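Local coordinates for protein leucine aminopeptidase A1, chloroplastic (Solanum lycopersicum, PDB 4KSI) that is a hexameric, magnesium-dependent aminopeptidase that removes N-terminal amino acids, preferably leucine, from peptides and takes part in wound signalling and insect defence, at residues A[310-315]-A[383-388]; A[302-307]-A[317-322]; A[296-301]-A[390-395]. One frame throughout, in Å; residues are numbered along the deposited sequence.

Contact 1: A[310-315]-A[383-388]; sequences NLKVGA and NTDAEG. With MG (magnesium ion), chain B; MG (magnesium ion), chain C; SO4 (sulfate ion), chain D.
K312 and D385 form a salt bridge between two active-site loops of the M17 catalytic domain, one following strand 304-305 and the other, with the family's NTDAEGR signature, leading into helix 388-401. The K312 side chain runs extended until its last torsion bends (chi4 -59°), which carries the amine back across the D385 side chain at about a right angle. K312 NZ lies 2.9 Å from OD2 and 3.0 Å from OD1 of D385, and both oxygens receive it on their syn lone pairs.

D385 OD1 serves twice: besides taking K312 NZ it binds a magnesium ion, as does the backbone O of D385. E387 bridges the two magnesium ions, OE1 on the same ion as D385 and OE2 on the second. Further along, N310 N donates an almost straight bond (2.9 Å, 167°) to T384 OG1, whose strongest partner is G307 O. L311 packs against L311 of two neighbouring subunits, so the loop carrying K312, a predicted active-site residue, touches the trimer interface. An Asx turn holds D385 in place: D385 N reaches N383 OD1 at 2.8 Å, in the carbonyl plane. A water donates to N310 O and, at 2.7 Å, to D385 OD2.

Contact 2: A[302-307]-A[317-322]; sequences LTFDSG and SRIELM. With MG (magnesium ion), chain B.
The F304 ring meets I319 O at its edge, near the ring plane and 3.4 Å from CE1, while M322 CB approaches the same CE1 obliquely at 3.6 Å. Within 317-322 itself, L321 CD1 lies over one face of the R318 guanidinium, whose NH1 is salt-bridged to D509. The contact packs a 3-10 helical segment, from 319 on, against the short strand 304-305 that carries metal ligand D305 in the M17 catalytic domain.

With CG anti to the backbone N (chi1 -171°), the F304 ring swings over to the 3-10 segment, where CZ also packs against I319 CG1 at 3.8 Å. An alanine at F304 would remove the ring and is likely to leave I319 CG1 and M322 CB facing a gap beside the metal-bearing strand. At the backbone, F304 CA makes a CH...O contact with M322 O (3.6 Å), and D305 O rests against M322 CB and CG. I319 CD1 lies near S306 O. Across the trimer interface, R366 of a neighbouring subunit packs on F304 and N310 of the same subunit on I319.

D305 faces the metals. Its OD1 takes G307 N in an Asx turn, met from well above the carboxylate plane, and also accepts a hydrogen bond from N358 ND2; D305 OD2 binds the magnesium ion shared with D385 at 2.0 Å.

Contact 3: A[296-301]-A[390-395]; sequences ALVGKG and LTLADA. With MG (magnesium ion), chain C.
Strand 296-301 and helix 390-395 run roughly antiparallel, at 151°, with axes 8.6 Å apart at closest, and bring V298 of the strand under L392 and A395 of the helix. This is the helix-on-sheet packing of an alpha/beta fold: strand 293-302 lies between the parallel strands 347-358 and 406-411, and helix 388-401 rests over it, with A395 also touching I352 of one neighbour and L392 touching A411 of the other.

The apolar core is small. V298 CG1, set anti to the backbone N (chi1 174°), points at the helix and is shared by two partners, L392 CD2 at 3.7 Å and A395 CB at 3.8 Å. V298 and L392 lie alongside one another, pointing opposite ways, and the same L392 methyl continues along the strand to within 4.1 Å of K300 N.

Beyond it the character changes. K300 leaves the strand with every side-chain torsion close to 180°, and this fully extended chain delivers K300 NZ to a magnesium ion at 2.3 Å, a site that D325, E387, D305 and a water complete. Near the base of the lysine, a water accepts from G301 N and donates to T391 OG1, which is in turn hydrogen-bonded to G388 O.

No direct hydrogen bond joins strand and helix; their union rests on methyl packing and one bridging water. That packing probably helps to position the stem of K300, and because an amine bound to magnesium must offer the metal its lone pair, NZ is probably neutral there.

In the fold
Coming from the N terminus, the chain passes along strand 293-302, where 296-301 opens the widest loop of the three, closed by contact 3 at helix 388-401. Inside it lie the other two. Contact 2 closes a short loop, from 302-307 to 317-322, and contact 1 a longer one, from 310-315 to 383-388; because 310-315 falls between the two segments of contact 2, these loops cross. Together they tie the end of the central strand, the loops after it and the start of the helix to the two magnesium ions. D305 and D385 meet at one ion and K300 at the other, and E387 and D305 belong to both sites.

Contact 1: A[310-315]-A[383-388]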
loop_
_atom_site.group_PDB
_atom_site.type_symbol
_atom_site.label_atom_id
_atom_site.label_comp_id
_atom_site.label_asym_id
_atom_site.label_seq_id
_atom_site.Cartn_x
_atom_site.Cartn_y
_atom_site.Cartn_z
ATOM N N ASN A 310 -6.801 13.797 8.897
ATOM C CA ASN A 310 -5.696 13.151 8.211
ATOM C C ASN A 310 -5.061 12.160 9.208
ATOM O O ASN A 310 -3.869 12.267 9.585
ATOM C CB ASN A 310 -4.688 14.214 7.748
ATOM C CG ASN A 310 -5.128 14.914 6.439
ATOM O OD1 ASN A 310 -5.040 14.329 5.304
ATOM N ND2 ASN A 310 -5.565 16.133 6.562
ATOM N N LEU A 311 -5.858 11.206 9.651
ATOM C CA LEU A 311 -5.449 10.211 10.645
ATOM C C LEU A 311 -4.094 9.527 10.263
ATOM O O LEU A 311 -3.890 9.104 9.083
ATOM C CB LEU A 311 -6.542 9.108 10.672
ATOM C CG LEU A 311 -6.358 8.027 11.756
ATOM C CD1 LEU A 311 -6.289 8.575 13.210
ATOM C CD2 LEU A 311 -7.507 7.032 11.561
ATOM N N LYS A 312 -3.221 9.381 11.255
ATOM C CA LYS A 312 -1.993 8.580 11.106
ATOM C C LYS A 312 -2.309 7.104 10.869
ATOM O O LYS A 312 -2.880 6.432 11.736
ATOM C CB LYS A 312 -1.161 8.761 12.383
ATOM C CG LYS A 312 -0.542 10.147 12.511
ATOM C CD LYS A 312 0.184 10.304 13.850
ATOM C CE LYS A 312 0.710 11.743 14.048
ATOM N NZ LYS A 312 1.663 12.053 12.899
ATOM N N VAL A 313 -2.060 6.615 9.670
ATOM C CA VAL A 313 -2.382 5.218 9.289
ATOM C C VAL A 313 -1.147 4.545 8.662
ATOM O O VAL A 313 -0.201 5.224 8.277
ATOM C CB VAL A 313 -3.574 5.135 8.279
ATOM C CG1 VAL A 313 -4.834 5.620 8.927
ATOM C CG2 VAL A 313 -3.241 5.897 6.977
ATOM N N GLY A 314 -1.164 3.219 8.507
ATOM C CA GLY A 314 0.084 2.493 8.090
ATOM C C GLY A 314 0.819 1.835 9.263
ATOM O O GLY A 314 0.713 2.283 10.447
ATOM N N ALA A 315 1.568 0.771 8.968
ATOM C CA ALA A 315 2.242 -0.009 10.039
ATOM C C ALA A 315 3.338 0.784 10.814
ATOM O O ALA A 315 3.555 0.482 11.985
ATOM C CB ALA A 315 2.769 -1.363 9.522
ATOM N N ASN A 383 -3.402 19.533 5.196
ATOM C CA ASN A 383 -3.220 18.249 5.916
ATOM C C ASN A 383 -3.331 18.513 7.407
ATOM O O ASN A 383 -2.556 19.300 7.935
ATOM C CB ASN A 383 -1.846 17.599 5.580
ATOM C CG ASN A 383 -1.715 16.152 6.111
ATOM O OD1 ASN A 383 -2.080 15.840 7.265
ATOM N ND2 ASN A 383 -1.171 15.249 5.259
ATOM N N THR A 384 -4.296 17.917 8.084
ATOM C CA THR A 384 -4.484 18.248 9.498
ATOM C C THR A 384 -3.454 17.603 10.386
ATOM O O THR A 384 -3.450 17.844 11.588
ATOM C CB THR A 384 -5.886 17.815 10.027
ATOM O OG1 THR A 384 -5.998 16.382 9.969
ATOM C CG2 THR A 384 -7.013 18.468 9.159
ATOM N N ASP A 385 -2.620 16.738 9.810
ATOM C CA ASP A 385 -1.555 16.120 10.566
ATOM C C ASP A 385 -0.274 16.992 10.564
ATOM O O ASP A 385 0.769 16.626 11.136
ATOM C CB ASP A 385 -1.262 14.717 10.038
ATOM C CG ASP A 385 -0.346 13.919 10.993
ATOM O OD1 ASP A 385 -0.122 14.307 12.203
ATOM O OD2 ASP A 385 0.154 12.896 10.567
ATOM N N ALA A 386 -0.330 18.148 9.900
ATOM C CA ALA A 386 0.739 19.116 10.055
ATOM C C ALA A 386 0.195 20.239 10.968
ATOM O O ALA A 386 0.182 21.429 10.597
ATOM C CB ALA A 386 1.222 19.626 8.676
ATOM N N GLU A 387 -0.226 19.853 12.174
ATOM C CA GLU A 387 -1.006 20.717 13.080
ATOM C C GLU A 387 -0.080 21.413 14.059
ATOM O O GLU A 387 -0.402 22.467 14.596
ATOM C CB GLU A 387 -2.038 19.858 13.868
ATOM C CG GLU A 387 -1.447 19.068 15.065
ATOM C CD GLU A 387 -0.382 18.032 14.669
ATOM O OE1 GLU A 387 -0.515 17.283 13.651
ATOM O OE2 GLU A 387 0.647 17.946 15.386
ATOM N N GLY A 388 1.093 20.837 14.284
ATOM C CA GLY A 388 2.018 21.420 15.256
ATOM C C GLY A 388 2.469 22.796 14.816
ATOM O O GLY A 388 2.552 23.747 15.646
HETATM MG MG MG B . 0.800 15.816 13.288
HETATM MG MG MG C . 2.285 16.675 15.721
HETATM S S SO4 D . 3.614 19.534 12.420
HETATM O O1 SO4 D . 2.472 18.748 12.964
HETATM O O2 SO4 D . 4.373 19.311 13.693
HETATM O O3 SO4 D . 4.375 18.864 11.322
HETATM O O4 SO4 D . 3.334 20.823 11.868
HETATM O O HOH W 1 -1.349 11.488 8.752
HETATM O O HOH W 2 2.603 16.006 13.350
#

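Contact 2: A[302-307]-A[317-322]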
loop_
_atom_site.group_PDB
_atom_site.type_symbol
_atom_site.label_atom_id
_atom_site.label_comp_id
_atom_site.label_asym_id
_atom_site.label_seq_id
_atom_site.Cartn_x
_atom_site.Cartn_y
_atom_site.Cartn_z
ATOM N N LEU A 302 1.786 19.227 21.770
ATOM C CA LEU A 302 0.698 18.308 21.396
ATOM C C LEU A 302 0.784 17.112 22.357
ATOM O O LEU A 302 1.611 16.182 22.154
ATOM C CB LEU A 302 0.835 17.880 19.905
ATOM C CG LEU A 302 0.103 18.783 18.875
ATOM C CD1 LEU A 302 -1.414 18.576 18.945
ATOM C CD2 LEU A 302 0.378 20.261 19.184
ATOM N N THR A 303 -0.114 17.067 23.344
ATOM C CA THR A 303 -0.049 16.023 24.322
ATOM C C THR A 303 -0.441 14.663 23.722
ATOM O O THR A 303 -0.100 13.574 24.281
ATOM C CB THR A 303 -0.914 16.374 25.559
ATOM O OG1 THR A 303 -2.283 16.466 25.166
ATOM C CG2 THR A 303 -0.446 17.690 26.254
ATOM N N PHE A 304 -1.181 14.720 22.620
ATOM C CA PHE A 304 -1.362 13.572 21.727
ATOM C C PHE A 304 -1.658 14.067 20.324
ATOM O O PHE A 304 -2.333 15.093 20.140
ATOM C CB PHE A 304 -2.491 12.603 22.148
ATOM C CG PHE A 304 -2.478 11.337 21.327
ATOM C CD1 PHE A 304 -1.456 10.387 21.509
ATOM C CD2 PHE A 304 -3.378 11.158 20.274
ATOM C CE1 PHE A 304 -1.370 9.247 20.679
ATOM C CE2 PHE A 304 -3.335 10.027 19.484
ATOM C CZ PHE A 304 -2.320 9.075 19.683
ATOM N N ASP A 305 -1.226 13.316 19.315
ATOM C CA ASP A 305 -1.506 13.696 17.930
ATOM C C ASP A 305 -1.987 12.481 17.171
ATOM O O ASP A 305 -1.190 11.586 16.832
ATOM C CB ASP A 305 -0.248 14.250 17.258
ATOM C CG ASP A 305 -0.482 14.651 15.793
ATOM O OD1 ASP A 305 -1.649 14.823 15.358
ATOM O OD2 ASP A 305 0.534 14.796 15.045
ATOM N N SER A 306 -3.307 12.414 16.929
ATOM C CA SER A 306 -3.842 11.325 16.108
ATOM C C SER A 306 -3.589 11.632 14.618
ATOM O O SER A 306 -3.751 10.763 13.816
ATOM C CB SER A 306 -5.361 11.144 16.336
ATOM O OG SER A 306 -6.069 12.318 15.877
ATOM N N GLY A 307 -3.273 12.879 14.252
ATOM C CA GLY A 307 -3.337 13.281 12.831
ATOM C C GLY A 307 -4.610 14.057 12.520
ATOM O O GLY A 307 -4.671 14.788 11.521
ATOM N N SER A 317 3.162 4.212 11.267
ATOM C CA SER A 317 2.585 5.514 11.562
ATOM C C SER A 317 3.153 6.035 12.898
ATOM O O SER A 317 3.144 7.256 13.128
ATOM C CB SER A 317 1.053 5.409 11.687
ATOM O OG SER A 317 0.674 4.789 12.938
ATOM N N ARG A 318 3.568 5.132 13.772
ATOM C CA ARG A 318 3.988 5.515 15.109
ATOM C C ARG A 318 2.860 6.245 15.921
ATOM O O ARG A 318 3.136 6.922 16.914
ATOM C CB ARG A 318 5.304 6.356 15.024
ATOM C CG ARG A 318 6.484 5.461 14.529
ATOM C CD ARG A 318 7.743 6.268 14.180
ATOM N NE ARG A 318 8.442 6.858 15.331
ATOM C CZ ARG A 318 9.311 6.202 16.121
ATOM N NH1 ARG A 318 9.580 4.905 15.932
ATOM N NH2 ARG A 318 9.888 6.837 17.148
ATOM N N ILE A 319 1.583 6.034 15.523
ATOM C CA ILE A 319 0.495 6.737 16.251
ATOM C C ILE A 319 0.572 6.384 17.737
ATOM O O ILE A 319 0.308 7.224 18.550
ATOM C CB ILE A 319 -0.912 6.465 15.672
ATOM C CG1 ILE A 319 -1.923 7.509 16.198
ATOM C CG2 ILE A 319 -1.337 4.974 15.806
ATOM C CD1 ILE A 319 -3.295 7.273 15.517
ATOM N N GLU A 320 0.954 5.126 18.054
ATOM C CA GLU A 320 1.004 4.672 19.414
ATOM C C GLU A 320 2.135 5.361 20.228
ATOM O O GLU A 320 2.177 5.159 21.418
ATOM C CB GLU A 320 1.123 3.135 19.459
ATOM C CG GLU A 320 2.501 2.562 19.020
ATOM C CD GLU A 320 2.803 2.652 17.485
ATOM O OE1 GLU A 320 1.897 2.896 16.594
ATOM O OE2 GLU A 320 3.986 2.469 17.130
ATOM N N LEU A 321 3.029 6.145 19.603
ATOM C CA LEU A 321 4.078 6.875 20.368
ATOM C C LEU A 321 3.772 8.371 20.469
ATOM O O LEU A 321 4.597 9.118 21.021
ATOM C CB LEU A 321 5.452 6.683 19.731
ATOM C CG LEU A 321 5.895 5.207 19.715
ATOM C CD1 LEU A 321 7.196 5.007 18.928
ATOM C CD2 LEU A 321 6.056 4.707 21.123
ATOM N N MET A 322 2.598 8.814 19.959
ATOM C CA MET A 322 2.357 10.259 19.793
ATOM C C MET A 322 2.093 11.027 21.085
ATOM O O MET A 322 1.903 12.260 21.054
ATOM C CB MET A 322 1.317 10.577 18.705
ATOM C CG MET A 322 1.758 10.253 17.267
ATOM S SD MET A 322 3.264 11.184 16.799
ATOM C CE MET A 322 4.606 9.992 17.056
HETATM MG MG MG B . 0.800 15.816 13.288
HETATM O O HOH W 2 2.603 16.006 13.350
#

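Contact 3: A[296-301]-A[390-395]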
loop_
_atom_site.group_PDB
_atom_site.type_symbol
_atom_site.label_atom_id
_atom_site.label_comp_id
_atom_site.label_asym_id
_atom_site.label_seq_id
_atom_site.Cartn_x
_atom_site.Cartn_y
_atom_site.Cartn_z
ATOM N N ALA A 296 12.944 33.939 24.479
ATOM C CA ALA A 296 11.803 32.999 24.607
ATOM C C ALA A 296 12.182 31.583 24.172
ATOM O O ALA A 296 12.992 31.432 23.257
ATOM C CB ALA A 296 10.606 33.497 23.819
ATOM N N LEU A 297 11.658 30.586 24.889
ATOM C CA LEU A 297 11.784 29.158 24.568
ATOM C C LEU A 297 10.361 28.700 24.332
ATOM O O LEU A 297 9.516 28.761 25.249
ATOM C CB LEU A 297 12.411 28.374 25.764
ATOM C CG LEU A 297 13.801 28.893 26.174
ATOM C CD1 LEU A 297 14.321 28.124 27.397
ATOM C CD2 LEU A 297 14.769 28.718 24.967
ATOM N N VAL A 298 10.071 28.320 23.089
ATOM C CA VAL A 298 8.732 27.917 22.652
ATOM C C VAL A 298 8.733 26.414 22.339
ATOM O O VAL A 298 9.612 25.931 21.611
ATOM C CB VAL A 298 8.323 28.753 21.424
ATOM C CG1 VAL A 298 7.012 28.264 20.856
ATOM C CG2 VAL A 298 8.235 30.256 21.787
ATOM N N GLY A 299 7.838 25.645 22.964
ATOM C CA GLY A 299 7.847 24.187 22.778
ATOM C C GLY A 299 6.506 23.742 22.197
ATOM O O GLY A 299 5.453 24.217 22.640
ATOM N N LYS A 300 6.537 22.852 21.204
ATOM C CA LYS A 300 5.348 22.290 20.649
ATOM C C LYS A 300 4.753 21.382 21.712
ATOM O O LYS A 300 5.437 20.496 22.244
ATOM C CB LYS A 300 5.698 21.457 19.409
ATOM C CG LYS A 300 4.482 20.731 18.843
ATOM C CD LYS A 300 4.867 19.821 17.673
ATOM C CE LYS A 300 3.704 18.906 17.322
ATOM N NZ LYS A 300 4.095 18.008 16.200
ATOM N N GLY A 301 3.478 21.593 22.027
ATOM C CA GLY A 301 2.881 20.890 23.135
ATOM C C GLY A 301 1.626 20.113 22.741
ATOM O O GLY A 301 0.552 20.270 23.351
ATOM N N LEU A 390 0.743 24.927 13.190
ATOM C CA LEU A 390 -0.393 25.853 13.371
ATOM C C LEU A 390 -0.418 26.309 14.836
ATOM O O LEU A 390 -0.617 27.478 15.087
ATOM C CB LEU A 390 -1.723 25.120 13.074
ATOM C CG LEU A 390 -1.944 24.537 11.648
ATOM C CD1 LEU A 390 -3.327 23.871 11.507
ATOM C CD2 LEU A 390 -1.805 25.664 10.618
ATOM N N THR A 391 -0.215 25.392 15.800
ATOM C CA THR A 391 -0.163 25.824 17.205
ATOM C C THR A 391 1.072 26.704 17.434
ATOM O O THR A 391 0.994 27.689 18.165
ATOM C CB THR A 391 -0.164 24.651 18.181
ATOM O OG1 THR A 391 1.094 23.990 18.111
ATOM C CG2 THR A 391 -1.245 23.654 17.789
ATOM N N LEU A 392 2.180 26.375 16.767
ATOM C CA LEU A 392 3.407 27.166 16.888
ATOM C C LEU A 392 3.288 28.554 16.259
ATOM O O LEU A 392 3.883 29.481 16.749
ATOM C CB LEU A 392 4.607 26.438 16.236
ATOM C CG LEU A 392 5.130 25.272 17.108
ATOM C CD1 LEU A 392 6.124 24.446 16.250
ATOM C CD2 LEU A 392 5.755 25.720 18.437
ATOM N N ALA A 393 2.524 28.683 15.169
ATOM C CA ALA A 393 2.290 29.970 14.562
ATOM C C ALA A 393 1.818 30.953 15.619
ATOM O O ALA A 393 2.384 32.055 15.749
ATOM C CB ALA A 393 1.256 29.851 13.460
ATOM N N ASP A 394 0.789 30.561 16.388
ATOM C CA ASP A 394 0.231 31.453 17.368
ATOM C C ASP A 394 1.174 31.578 18.587
ATOM O O ASP A 394 1.290 32.664 19.120
ATOM C CB ASP A 394 -1.217 31.059 17.770
ATOM C CG ASP A 394 -2.215 31.435 16.718
ATOM O OD1 ASP A 394 -2.089 32.585 16.210
ATOM O OD2 ASP A 394 -3.145 30.629 16.402
ATOM N N ALA A 395 1.853 30.511 18.996
ATOM C CA ALA A 395 2.851 30.623 20.082
ATOM C C ALA A 395 4.044 31.588 19.778
ATOM O O ALA A 395 4.477 32.381 20.625
ATOM C CB ALA A 395 3.391 29.238 20.465
HETATM MG MG MG C . 2.285 16.675 15.721
HETATM O O HOH W 3 2.067 23.633 20.651
HETATM O O HOH W 2 2.603 16.006 13.350
#